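Local atomic coordinates of capsid protein VP1 (Human polyomavirus 12, PDB entry 6Y5Z), a protein that probably forms the T=7 icosahedral outer capsid of the virus from 72 pentamers and takes part in attachment to the host cell. Residues D[7-12]-D[230-235]; D[28-33]-D[243-248]; D[63-68]-D[187-192]; D[70-75]-D[268-273]; D[94-99]-D[124-129]. All blocks are in the same frame, centred on the assembly; numbering follows the deposited sequence. Where two conformers were deposited one is given.

Contact 1 of 5, residues D[7-12]-D[230-235]; sequences IEVLDV and GPLCKG
Leu-232 rests its CD1 methyl against both Ile-7 and Val-9, and this one branch carries most of the contact. Ile-7 and Leu-232 run past each other in opposite directions, so that they meet flank to flank, with Ile-7 CG2 3.9 Å from Leu-232 CD1. Val-9 comes at the same methyl from another quarter: its CG2 lies 3.8 Å from Leu-232 CD1, and the two approaches open an angle of about 70° there. In Val-9 the touching branch is the one beside the backbone N, since CG1 takes the position anti to that N (chi1 -178°). Polyomavirus VP1 is a jelly-roll beta-sandwich, and here the N-terminal residues leading into strand 9-26 lie over the loop that precedes strand 237-250. Strand 257-276 backs the first segment, with Ile-7 packed on Val-275 and Val-9 on Arg-273. On the solvent side, where Ile-7 and Lys-234 are both exposed, Ile-7 uses its other arm, placing CD1 4.0 Å from Lys-234 CE. The lysine chain is fully extended beyond CG, so it offers its aliphatic flank to the isoleucine while NZ goes on to a salt bridge with Glu-133. Leu-232 itself is buried, and its backbone O accepts a hydrogen bond from Asn-196 ND2.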
# COMPACT_ATOMS: atom_id res chain seq x y z
N ILE D 7 38.63 -2.25 11.65
CA ILE D 7 38.48 -2.50 13.12
C ILE D 7 38.21 -3.99 13.34
O ILE D 7 37.29 -4.52 12.68
CB ILE D 7 37.36 -1.60 13.69
CG1 ILE D 7 37.65 -0.12 13.42
CG2 ILE D 7 37.14 -1.88 15.17
CD1 ILE D 7 36.57 0.83 13.89
N GLU D 8 39.01 -4.65 14.20
CA GLU D 8 38.83 -6.07 14.63
C GLU D 8 37.96 -6.11 15.90
O GLU D 8 38.41 -5.70 16.97
CB GLU D 8 40.16 -6.75 14.91
N VAL D 9 36.72 -6.60 15.76
CA VAL D 9 35.66 -6.44 16.79
C VAL D 9 35.74 -7.62 17.76
O VAL D 9 35.77 -8.79 17.31
CB VAL D 9 34.29 -6.30 16.11
CG1 VAL D 9 33.20 -6.08 17.14
CG2 VAL D 9 34.31 -5.16 15.10
N LEU D 10 35.72 -7.33 19.06
CA LEU D 10 35.75 -8.35 20.13
C LEU D 10 34.40 -8.35 20.85
O LEU D 10 33.39 -8.13 20.17
CB LEU D 10 36.95 -8.06 21.05
CG LEU D 10 38.31 -8.02 20.35
CD1 LEU D 10 39.42 -7.67 21.33
CD2 LEU D 10 38.60 -9.33 19.66
N ASP D 11 34.35 -8.61 22.15
CA ASP D 11 33.05 -8.80 22.84
C ASP D 11 32.43 -7.46 23.26
O ASP D 11 33.16 -6.49 23.57
CB ASP D 11 33.19 -9.74 24.04
CG ASP D 11 32.93 -11.20 23.70
OD1 ASP D 11 33.08 -11.57 22.51
OD2 ASP D 11 32.50 -11.94 24.60
N VAL D 12 31.11 -7.43 23.31
CA VAL D 12 30.37 -6.35 24.00
C VAL D 12 30.71 -6.40 25.49
O VAL D 12 30.97 -7.51 26.02
CB VAL D 12 28.85 -6.40 23.78
CG1 VAL D 12 28.51 -6.26 22.30
CG2 VAL D 12 28.22 -7.64 24.38
N GLY D 230 26.88 -3.16 15.34
CA GLY D 230 26.38 -1.83 14.97
C GLY D 230 27.50 -0.89 14.52
O GLY D 230 28.68 -1.22 14.60
N PRO D 231 27.14 0.31 14.03
CA PRO D 231 28.16 1.33 13.75
C PRO D 231 29.05 1.56 14.99
O PRO D 231 28.53 1.66 16.10
CB PRO D 231 27.33 2.57 13.41
CG PRO D 231 26.01 1.98 12.87
CD PRO D 231 25.78 0.73 13.69
N LEU D 232 30.37 1.67 14.77
CA LEU D 232 31.38 1.89 15.84
C LEU D 232 31.85 3.35 15.75
O LEU D 232 32.32 3.76 14.70
CB LEU D 232 32.51 0.88 15.70
CG LEU D 232 32.12 -0.59 15.84
CD1 LEU D 232 33.33 -1.47 15.55
CD2 LEU D 232 31.61 -0.90 17.24
N CYS D 233 31.69 4.08 16.83
CA CYS D 233 31.82 5.56 16.88
C CYS D 233 33.29 5.95 16.96
O CYS D 233 33.88 5.93 18.06
CB CYS D 233 30.98 6.11 18.02
SG CYS D 233 29.22 5.88 17.68
N LYS D 234 33.83 6.36 15.83
CA LYS D 234 35.24 6.80 15.74
C LYS D 234 35.37 8.16 16.43
O LYS D 234 34.49 9.03 16.27
CB LYS D 234 35.68 6.83 14.27
CG LYS D 234 35.68 5.47 13.61
CD LYS D 234 36.21 5.48 12.20
CE LYS D 234 36.30 4.09 11.60
NZ LYS D 234 36.60 4.15 10.15
N GLY D 235 36.46 8.35 17.17
CA GLY D 235 36.70 9.61 17.88
C GLY D 235 35.61 9.93 18.88
O GLY D 235 35.47 11.11 19.20

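Contact 2 of 5, residues D[28-33]-D[243-248]; sequences PRMGVN and CDVMGW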
# COMPACT_ATOMS: atom_id res chain seq x y z
N PRO D 28 15.15 20.90 10.00
CA PRO D 28 15.25 20.80 8.56
C PRO D 28 15.99 22.01 7.97
O PRO D 28 16.00 23.10 8.56
CB PRO D 28 13.78 20.75 8.11
CG PRO D 28 13.06 21.50 9.15
CD PRO D 28 13.79 21.25 10.45
N ARG D 29 16.67 21.76 6.85
CA ARG D 29 17.41 22.78 6.09
C ARG D 29 16.80 22.84 4.69
O ARG D 29 17.34 22.25 3.78
CB ARG D 29 18.90 22.43 6.11
CG ARG D 29 19.47 22.30 7.52
CD ARG D 29 19.52 23.66 8.20
NE ARG D 29 19.96 23.61 9.58
CZ ARG D 29 19.27 23.99 10.64
NH1 ARG D 29 17.99 24.33 10.56
NH2 ARG D 29 19.85 23.90 11.83
N MET D 30 15.67 23.54 4.55
CA MET D 30 14.88 23.55 3.31
C MET D 30 15.29 24.69 2.38
O MET D 30 14.69 24.80 1.33
CB MET D 30 13.41 23.67 3.66
CG MET D 30 12.88 22.43 4.37
SD MET D 30 12.86 20.94 3.31
CE MET D 30 14.26 20.03 3.92
N GLY D 31 16.28 25.50 2.77
CA GLY D 31 16.72 26.67 2.00
C GLY D 31 16.74 27.91 2.87
O GLY D 31 17.78 28.61 2.91
N VAL D 32 15.63 28.19 3.54
CA VAL D 32 15.60 29.20 4.63
C VAL D 32 16.13 28.46 5.86
O VAL D 32 15.35 27.79 6.56
CB VAL D 32 14.24 29.88 4.82
CG1 VAL D 32 14.31 30.94 5.91
CG2 VAL D 32 13.75 30.51 3.52
N ASN D 33 17.43 28.53 6.07
CA ASN D 33 18.15 27.73 7.09
C ASN D 33 18.43 28.56 8.35
O ASN D 33 18.94 28.00 9.31
CB ASN D 33 19.43 27.15 6.50
CG ASN D 33 19.16 26.18 5.37
OD1 ASN D 33 18.02 25.73 5.19
ND2 ASN D 33 20.20 25.83 4.63
N CYS D 243 17.03 14.06 5.97
CA CYS D 243 16.26 15.07 5.23
C CYS D 243 14.82 14.59 5.23
O CYS D 243 14.59 13.38 5.06
CB CYS D 243 16.80 15.22 3.81
SG CYS D 243 16.01 16.59 2.94
N ASP D 244 13.89 15.50 5.42
CA ASP D 244 12.45 15.17 5.50
C ASP D 244 11.64 16.27 4.81
O ASP D 244 11.05 17.12 5.49
CB ASP D 244 12.05 14.95 6.95
CG ASP D 244 12.71 13.72 7.52
OD1 ASP D 244 12.30 12.61 7.11
OD2 ASP D 244 13.69 13.85 8.33
N VAL D 245 11.61 16.19 3.48
CA VAL D 245 10.80 17.07 2.61
C VAL D 245 9.38 16.51 2.58
O VAL D 245 9.21 15.35 2.18
CB VAL D 245 11.36 17.15 1.18
CG1 VAL D 245 10.42 17.93 0.27
CG2 VAL D 245 12.76 17.74 1.18
N MET D 246 8.38 17.33 2.92
CA MET D 246 6.96 16.90 2.99
C MET D 246 6.19 17.29 1.73
O MET D 246 5.07 16.81 1.57
CB MET D 246 6.28 17.54 4.20
CG MET D 246 6.88 17.11 5.51
SD MET D 246 6.71 15.34 5.82
CE MET D 246 4.93 15.14 5.91
N GLY D 247 6.77 18.12 0.86
CA GLY D 247 6.10 18.59 -0.35
C GLY D 247 6.26 20.08 -0.49
O GLY D 247 7.22 20.64 0.11
N TRP D 248 5.34 20.70 -1.21
CA TRP D 248 5.36 22.16 -1.45
C TRP D 248 4.16 22.83 -0.81
O TRP D 248 3.02 22.33 -0.92
CB TRP D 248 5.45 22.49 -2.95
CG TRP D 248 6.72 21.99 -3.56
CD1 TRP D 248 7.98 22.47 -3.38
CD2 TRP D 248 6.84 20.88 -4.45
NE1 TRP D 248 8.88 21.73 -4.10
CE2 TRP D 248 8.21 20.73 -4.74
CE3 TRP D 248 5.92 19.99 -5.02
CZ2 TRP D 248 8.67 19.71 -5.58
CZ3 TRP D 248 6.38 18.99 -5.85
CH2 TRP D 248 7.74 18.86 -6.12
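Asp-244 OD1, on the residue between the two that touch Met-30, is gripped by His-126 ND1 through a hydrogen bond and by Arg-264 NH1 through a salt bridge. Its neighbours Cys-243 and Val-245 meet Met-30 with SG and CG2. The methionine chain is bent at chi2 (-67°) and again at chi3 (105°), which brings its sulfur and terminal methyl to Val-245. Met-30 SD lies 3.8 Å from Val-245 CG2, and Met-30 CE is 3.9 Å from the same methyl. CE also reaches Cys-243 SG at 4.0 Å, so the end of the methionine spans both residues of strand 237-250. The loop that carries Met-30 follows strand 9-26 of the jelly roll and is braced from within: Gly-31 N donates to Asn-33 OD1 at 3.0 Å, with an N-H...O angle of 154°. Arg-29 forms a salt bridge with Asp-179. Val-245 is also packed by Met-103 of a neighbouring subunit. No hydrogen bond crosses between these two segments, and the contact is van der Waals packing of sulfur and methyl groups; the charge of the buried Asp-244 beside it is probably balanced by Arg-264, with His-126 also bound.

Contact 3 of 5, residues D[63-68]-D[187-192]; sequences PYYSCA and WSPDPS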
# COMPACT_ATOMS: atom_id res chain seq x y z
N PRO D 63 16.36 22.29 -0.99
CA PRO D 63 16.59 21.60 0.28
C PRO D 63 17.95 20.92 0.37
O PRO D 63 18.53 20.53 -0.64
CB PRO D 63 15.46 20.55 0.32
CG PRO D 63 15.18 20.28 -1.15
CD PRO D 63 15.33 21.64 -1.81
N TYR D 64 18.41 20.80 1.61
CA TYR D 64 19.75 20.29 1.96
C TYR D 64 19.62 19.13 2.94
O TYR D 64 18.62 19.04 3.65
CB TYR D 64 20.60 21.39 2.62
CG TYR D 64 20.84 22.56 1.72
CD1 TYR D 64 21.90 22.57 0.83
CD2 TYR D 64 19.95 23.62 1.67
CE1 TYR D 64 22.10 23.61 -0.04
CE2 TYR D 64 20.13 24.67 0.80
CZ TYR D 64 21.20 24.65 -0.09
OH TYR D 64 21.39 25.64 -1.01
N TYR D 65 20.67 18.34 3.04
CA TYR D 65 20.82 17.37 4.15
C TYR D 65 21.07 18.13 5.45
O TYR D 65 21.82 19.12 5.46
CB TYR D 65 21.94 16.37 3.87
CG TYR D 65 21.61 15.37 2.80
CD1 TYR D 65 20.74 14.31 3.06
CD2 TYR D 65 22.10 15.48 1.51
CE1 TYR D 65 20.38 13.42 2.07
CE2 TYR D 65 21.76 14.58 0.52
CZ TYR D 65 20.90 13.53 0.79
OH TYR D 65 20.58 12.64 -0.18
N SER D 66 20.44 17.68 6.53
CA SER D 66 20.78 18.03 7.93
C SER D 66 21.82 17.03 8.44
O SER D 66 21.78 15.84 8.08
CB SER D 66 19.54 18.00 8.77
OG SER D 66 18.61 18.98 8.32
N CYS D 67 22.72 17.48 9.32
CA CYS D 67 23.67 16.55 9.99
C CYS D 67 24.20 17.16 11.28
O CYS D 67 24.20 18.38 11.42
CB CYS D 67 24.81 16.10 9.10
SG CYS D 67 25.85 17.47 8.51
N ALA D 68 24.56 16.27 12.20
CA ALA D 68 25.11 16.67 13.50
C ALA D 68 26.06 15.56 13.95
O ALA D 68 25.80 14.36 13.70
CB ALA D 68 24.00 16.94 14.49
N TRP D 187 23.19 14.86 -4.34
CA TRP D 187 23.93 13.88 -3.50
C TRP D 187 23.00 12.77 -3.00
O TRP D 187 21.96 13.09 -2.39
CB TRP D 187 24.56 14.56 -2.28
CG TRP D 187 25.61 15.59 -2.56
CD1 TRP D 187 25.52 16.93 -2.33
CD2 TRP D 187 26.94 15.35 -3.06
NE1 TRP D 187 26.70 17.54 -2.65
CE2 TRP D 187 27.59 16.60 -3.09
CE3 TRP D 187 27.64 14.21 -3.45
CZ2 TRP D 187 28.91 16.72 -3.54
CZ3 TRP D 187 28.92 14.34 -3.93
CH2 TRP D 187 29.56 15.58 -3.94
N SER D 188 23.43 11.53 -3.18
CA SER D 188 22.76 10.30 -2.71
C SER D 188 23.63 9.69 -1.64
O SER D 188 24.86 9.74 -1.75
CB SER D 188 22.60 9.33 -3.84
OG SER D 188 21.79 9.85 -4.86
N PRO D 189 23.07 8.97 -0.66
CA PRO D 189 23.88 8.12 0.19
C PRO D 189 24.58 7.10 -0.71
O PRO D 189 23.97 6.58 -1.65
CB PRO D 189 22.93 7.45 1.18
CG PRO D 189 21.61 8.14 0.97
CD PRO D 189 21.64 8.92 -0.32
N ASP D 190 25.88 6.89 -0.47
CA ASP D 190 26.72 6.04 -1.34
C ASP D 190 26.63 4.57 -0.89
O ASP D 190 27.16 4.20 0.18
CB ASP D 190 28.16 6.52 -1.30
CG ASP D 190 29.06 5.78 -2.27
OD1 ASP D 190 28.59 4.81 -2.93
OD2 ASP D 190 30.22 6.18 -2.38
N PRO D 191 25.97 3.67 -1.65
CA PRO D 191 25.82 2.29 -1.21
C PRO D 191 27.13 1.48 -1.33
O PRO D 191 27.20 0.39 -0.82
CB PRO D 191 24.76 1.72 -2.16
CG PRO D 191 24.95 2.52 -3.41
CD PRO D 191 25.33 3.92 -2.95
N SER D 192 28.13 2.03 -2.01
CA SER D 192 29.45 1.38 -2.20
C SER D 192 30.37 1.70 -1.02
O SER D 192 31.42 1.04 -0.93
CB SER D 192 30.08 1.78 -3.51
OG SER D 192 30.62 3.10 -3.47
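The backbones stay well apart, Tyr-65 CA lying 9.0 Å from Trp-187 CA, so the gap is bridged by the length of one tyrosine. In the jelly roll of VP1, Tyr-65 precedes strand 66-71, whereas strand 187-189 belongs to the small three-stranded sheet inserted between strands 124-131 and 197-204; the contact ties this insertion to the body of the sandwich. The tyrosine leaves its backbone with CG anti to the carbonyl carbon (chi1 -72°), and its hydroxyl donates to the Trp-187 carbonyl, with OH and O 2.6 Å apart. The carbonyl oxygen sits at the edge of the phenol ring, near its plane. Seen from the acceptor, the C=O...O angle is 143° and the hydroxyl is tilted 28° from the carbonyl plane. A second hydrogen bond joins Tyr-65 OH to Tyr-125 OH, giving the buried hydroxyl two polar partners. Beside it, Tyr-65 CE2 rests 4.0 Å from Trp-187 CB, but the indole itself swings off to hydrogen-bond Ile-153 O through NE1. Ser-188 points away from the tyrosine, and its OG bonds Asn-100 of a neighbouring subunit. Further along, an Asx turn closes the segment: Asp-190 OD1 accepts from Ser-192 N at 3.0 Å and from Ser-192 OG at 2.7 Å, both reaching it from the same face of the carboxylate.

Contact 4 of 5, residues D[70-75]-D[268-273]; sequences IPLPLL and VQLRKR
Leu-72 is the first residue of 70-75 to meet the other segment, just after strand 66-71 ends. Its side chain points toward Leu-270, and the methyls approach loosely, Leu-72 CD1 lying 4.4 Å from Leu-270 CD2. Both leucines also pack on Cys-233, so the pair belongs to a wider apolar patch that takes in Trp-87 and Leu-238 on the Leu-72 side and Ile-22 on the Leu-270 side. In the VP1 jelly roll, strands 66-71 and 257-276 belong to opposing sheets, and the contact spans the gap between them near one end of the sandwich, as the first segment departs into a loop. Leu-75 then comes back toward strand 257-276, its CA 8.5 Å from Lys-272 CA. One branch does all the touching: Leu-75 CD2 lies 3.8 Å from Lys-272 CE, with CD and CG of the same lysine only slightly farther off. The lysine, extended beyond CG (chi2 179°), lies obliquely across this methyl and presents three successive carbons to it. Lys-272 thus contributes its hydrocarbon flank, while NZ makes a weak hydrogen bond to Asp-17 O. Leu-75 packs on Trp-87 as well, so that the indole is shared with Leu-72, and Trp-87 NE1 hydrogen-bonds the carbonyl O of Pro-73, which lies between the two leucines in sequence.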
# COMPACT_ATOMS: atom_id res chain seq x y z
N ILE D 70 27.31 14.24 17.50
CA ILE D 70 27.05 14.30 18.97
C ILE D 70 28.28 13.74 19.69
O ILE D 70 28.66 12.59 19.47
CB ILE D 70 25.78 13.53 19.37
CG1 ILE D 70 24.58 13.81 18.46
CG2 ILE D 70 25.46 13.85 20.82
CD1 ILE D 70 24.16 15.26 18.38
N PRO D 71 28.91 14.52 20.60
CA PRO D 71 30.04 13.99 21.36
C PRO D 71 29.58 12.90 22.34
O PRO D 71 28.50 13.02 22.89
CB PRO D 71 30.59 15.20 22.12
CG PRO D 71 29.93 16.42 21.48
CD PRO D 71 28.62 15.93 20.91
N LEU D 72 30.40 11.86 22.51
CA LEU D 72 30.10 10.71 23.40
C LEU D 72 31.07 10.70 24.57
O LEU D 72 32.16 11.24 24.47
CB LEU D 72 30.23 9.40 22.62
CG LEU D 72 29.32 9.34 21.39
CD1 LEU D 72 29.59 8.07 20.60
CD2 LEU D 72 27.86 9.46 21.79
N PRO D 73 30.70 10.04 25.69
CA PRO D 73 31.62 9.88 26.82
C PRO D 73 32.96 9.27 26.36
O PRO D 73 33.00 8.32 25.57
CB PRO D 73 30.85 8.99 27.81
CG PRO D 73 29.39 9.18 27.43
CD PRO D 73 29.41 9.35 25.92
N LEU D 74 34.06 9.86 26.83
CA LEU D 74 35.42 9.40 26.48
C LEU D 74 35.62 7.99 27.02
O LEU D 74 35.19 7.73 28.18
CB LEU D 74 36.41 10.41 27.08
CG LEU D 74 37.89 10.06 27.00
CD1 LEU D 74 38.38 9.99 25.56
CD2 LEU D 74 38.70 11.09 27.79
N LEU D 75 36.21 7.09 26.24
CA LEU D 75 36.36 5.67 26.63
C LEU D 75 37.82 5.26 26.87
O LEU D 75 38.02 4.39 27.73
CB LEU D 75 35.75 4.79 25.54
CG LEU D 75 34.23 4.85 25.45
CD1 LEU D 75 33.73 4.01 24.28
CD2 LEU D 75 33.57 4.41 26.75
N VAL D 268 19.29 7.22 20.19
CA VAL D 268 20.21 6.10 19.83
C VAL D 268 20.67 5.41 21.10
O VAL D 268 21.16 6.10 22.03
CB VAL D 268 21.39 6.59 18.99
CG1 VAL D 268 22.33 5.45 18.61
CG2 VAL D 268 20.90 7.32 17.75
N GLN D 269 20.51 4.09 21.12
CA GLN D 269 21.03 3.25 22.22
C GLN D 269 22.44 2.81 21.85
O GLN D 269 22.63 2.25 20.75
CB GLN D 269 20.14 2.03 22.43
CG GLN D 269 20.67 1.11 23.51
CD GLN D 269 19.72 -0.03 23.74
OE1 GLN D 269 19.93 -1.14 23.24
NE2 GLN D 269 18.62 0.25 24.43
N LEU D 270 23.42 3.10 22.71
CA LEU D 270 24.81 2.68 22.46
C LEU D 270 25.29 1.76 23.57
O LEU D 270 24.83 1.87 24.72
CB LEU D 270 25.72 3.89 22.32
CG LEU D 270 25.28 4.80 21.17
CD1 LEU D 270 24.65 6.06 21.68
CD2 LEU D 270 26.42 5.10 20.22
N ARG D 271 26.22 0.89 23.22
CA ARG D 271 26.86 -0.01 24.20
C ARG D 271 28.36 0.00 23.96
O ARG D 271 28.84 0.24 22.82
CB ARG D 271 26.25 -1.41 24.11
CG ARG D 271 26.66 -2.16 22.85
CD ARG D 271 25.98 -3.52 22.80
NE ARG D 271 26.20 -4.10 21.49
CZ ARG D 271 25.47 -5.08 20.96
NH1 ARG D 271 24.49 -5.63 21.67
NH2 ARG D 271 25.74 -5.54 19.76
N LYS D 272 29.13 -0.28 25.00
CA LYS D 272 30.60 -0.36 24.86
C LYS D 272 30.95 -1.70 24.21
O LYS D 272 30.46 -2.75 24.67
CB LYS D 272 31.27 -0.22 26.22
CG LYS D 272 31.01 1.12 26.89
CD LYS D 272 31.68 1.20 28.25
CE LYS D 272 31.29 2.45 29.00
NZ LYS D 272 31.79 2.40 30.39
N ARG D 273 31.77 -1.66 23.17
CA ARG D 273 32.27 -2.82 22.42
C ARG D 273 33.79 -2.80 22.47
O ARG D 273 34.40 -1.74 22.14
CB ARG D 273 31.80 -2.71 20.96
CG ARG D 273 32.38 -3.76 20.04
CD ARG D 273 31.83 -5.16 20.27
NE ARG D 273 30.54 -5.32 19.61
CZ ARG D 273 30.05 -6.46 19.14
NH1 ARG D 273 30.72 -7.59 19.23
NH2 ARG D 273 28.86 -6.47 18.55

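Contact 5 of 5, residues D[94-99]-D[124-129]; sequences TEVIGS and TYHMFA
The Phe-128 ring receives the methyl of Thr-94 over one face: CG2 stands 3.6 Å from the ring centroid of Phe-128, only 13° off the ring normal, a well-centred CH-pi contact. All six ring carbons therefore lie at comparable distances from the methyl, Phe-128 CZ being the closest at 3.6 Å. Phe-128 also stacks with Phe-200 of strand 197-204 and packs on Arg-264 and Phe-266. The second flat group, the His-126 imidazole, meets Val-96 more distantly, Val-96 CG2 lying 4.4 Å from His-126 ND1. The alternating residues Thr-94 and Val-96 of strand 83-96 thus face the alternating residues Phe-128 and His-126 of strand 124-131, and the touching stretches run in roughly opposite directions, 151° apart. These strands lie in opposing sheets of the jelly-roll sandwich, so the side chains meet across the sandwich. Thr-94 divides its branches between two tasks. With chi1 at -173°, OG1 is anti to the backbone N and hydrogen-bonds Tyr-265 O and Arg-264 NH2, which leaves CG2 to meet the ring. No hydrogen bond crosses between the segments: the threonine hydroxyl and His-126 ND1, the latter bound to Asp-244, find partners on strands 257-276 and 237-250, so two residues with polar groups can join the sheets through a CH-pi contact and methyl packing.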
# COMPACT_ATOMS: atom_id res chain seq x y z
N THR D 94 13.49 6.83 15.91
CA THR D 94 13.51 8.11 15.16
C THR D 94 12.09 8.45 14.76
O THR D 94 11.26 7.54 14.56
CB THR D 94 14.47 8.04 13.97
OG1 THR D 94 14.56 9.36 13.40
CG2 THR D 94 14.04 7.05 12.92
N GLU D 95 11.81 9.74 14.75
CA GLU D 95 10.46 10.28 14.54
C GLU D 95 10.58 11.58 13.74
O GLU D 95 11.38 12.45 14.13
CB GLU D 95 9.84 10.55 15.91
CG GLU D 95 8.46 11.14 15.84
CD GLU D 95 7.40 10.14 16.14
OE1 GLU D 95 7.36 9.10 15.42
OE2 GLU D 95 6.65 10.41 17.09
N VAL D 96 9.77 11.72 12.71
CA VAL D 96 9.58 13.02 12.03
C VAL D 96 8.44 13.70 12.76
O VAL D 96 7.34 13.13 12.85
CB VAL D 96 9.29 12.83 10.54
CG1 VAL D 96 8.97 14.15 9.86
CG2 VAL D 96 10.45 12.11 9.86
N ILE D 97 8.69 14.88 13.30
CA ILE D 97 7.75 15.62 14.19
C ILE D 97 7.00 16.66 13.37
O ILE D 97 7.66 17.38 12.63
CB ILE D 97 8.49 16.34 15.33
CG1 ILE D 97 9.33 15.38 16.17
CG2 ILE D 97 7.49 17.09 16.20
CD1 ILE D 97 8.57 14.16 16.57
N GLY D 98 5.69 16.79 13.56
CA GLY D 98 4.98 17.97 13.03
C GLY D 98 4.07 17.71 11.85
O GLY D 98 3.55 18.71 11.32
N SER D 99 3.73 16.46 11.52
CA SER D 99 2.70 16.20 10.49
C SER D 99 1.40 16.89 10.88
O SER D 99 0.67 17.34 9.97
CB SER D 99 2.53 14.71 10.22
OG SER D 99 2.03 14.05 11.34
N THR D 124 7.88 13.90 -1.90
CA THR D 124 8.40 13.67 -0.54
C THR D 124 9.73 12.93 -0.63
O THR D 124 9.96 12.10 -1.53
CB THR D 124 7.38 12.93 0.32
OG1 THR D 124 7.10 11.69 -0.28
CG2 THR D 124 6.11 13.71 0.48
N TYR D 125 10.62 13.27 0.28
CA TYR D 125 11.96 12.67 0.36
C TYR D 125 12.30 12.57 1.84
O TYR D 125 12.40 13.61 2.52
CB TYR D 125 12.98 13.52 -0.40
CG TYR D 125 14.35 12.91 -0.43
CD1 TYR D 125 14.66 11.93 -1.36
CD2 TYR D 125 15.32 13.29 0.48
CE1 TYR D 125 15.90 11.32 -1.39
CE2 TYR D 125 16.59 12.72 0.42
CZ TYR D 125 16.88 11.76 -0.52
OH TYR D 125 18.11 11.16 -0.55
N HIS D 126 12.38 11.34 2.33
CA HIS D 126 12.69 11.06 3.75
C HIS D 126 13.96 10.24 3.78
O HIS D 126 14.07 9.28 2.99
CB HIS D 126 11.57 10.33 4.46
CG HIS D 126 10.36 11.15 4.61
ND1 HIS D 126 10.29 12.19 5.51
CD2 HIS D 126 9.16 11.09 4.00
CE1 HIS D 126 9.10 12.75 5.42
NE2 HIS D 126 8.39 12.09 4.50
N MET D 127 14.91 10.63 4.61
CA MET D 127 16.05 9.74 4.85
C MET D 127 16.62 10.05 6.23
O MET D 127 16.52 11.19 6.72
CB MET D 127 17.12 9.89 3.76
CG MET D 127 17.84 11.20 3.82
SD MET D 127 19.29 10.99 4.84
CE MET D 127 20.10 9.81 3.76
N PHE D 128 17.14 9.00 6.86
CA PHE D 128 17.93 9.21 8.09
C PHE D 128 19.06 8.20 8.09
O PHE D 128 19.00 7.15 7.42
CB PHE D 128 17.08 9.11 9.35
CG PHE D 128 16.62 7.72 9.68
CD1 PHE D 128 15.47 7.21 9.10
CD2 PHE D 128 17.31 6.95 10.60
CE1 PHE D 128 15.04 5.93 9.42
CE2 PHE D 128 16.85 5.69 10.94
CZ PHE D 128 15.72 5.18 10.34
N ALA D 129 20.12 8.57 8.79
CA ALA D 129 21.30 7.72 8.92
C ALA D 129 21.89 7.91 10.31
O ALA D 129 21.81 9.01 10.87
CB ALA D 129 22.32 8.00 7.85

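In the fold
Contacts 2 and 3 are fully buried, whereas contacts 1, 4 and 5 are only partly so. Contacts 4 and 5 both span the two sheets of the sandwich, at centres about 23 Å apart: aliphatic near one end, CH-pi nearer the middle. Contact 1, lying beside contact 4, shares with it the use of lysine hydrocarbon at the surface, and Arg-273 NH1 joins the two through Leu-10 O. Contact 3 alone has a hydrogen bond between its segments. Strand 124-131 of contact 5 is bonded to both contact 2 and contact 3, so these three form one connected region, each also touching a neighbouring subunit; contacts 1 and 4 touch none.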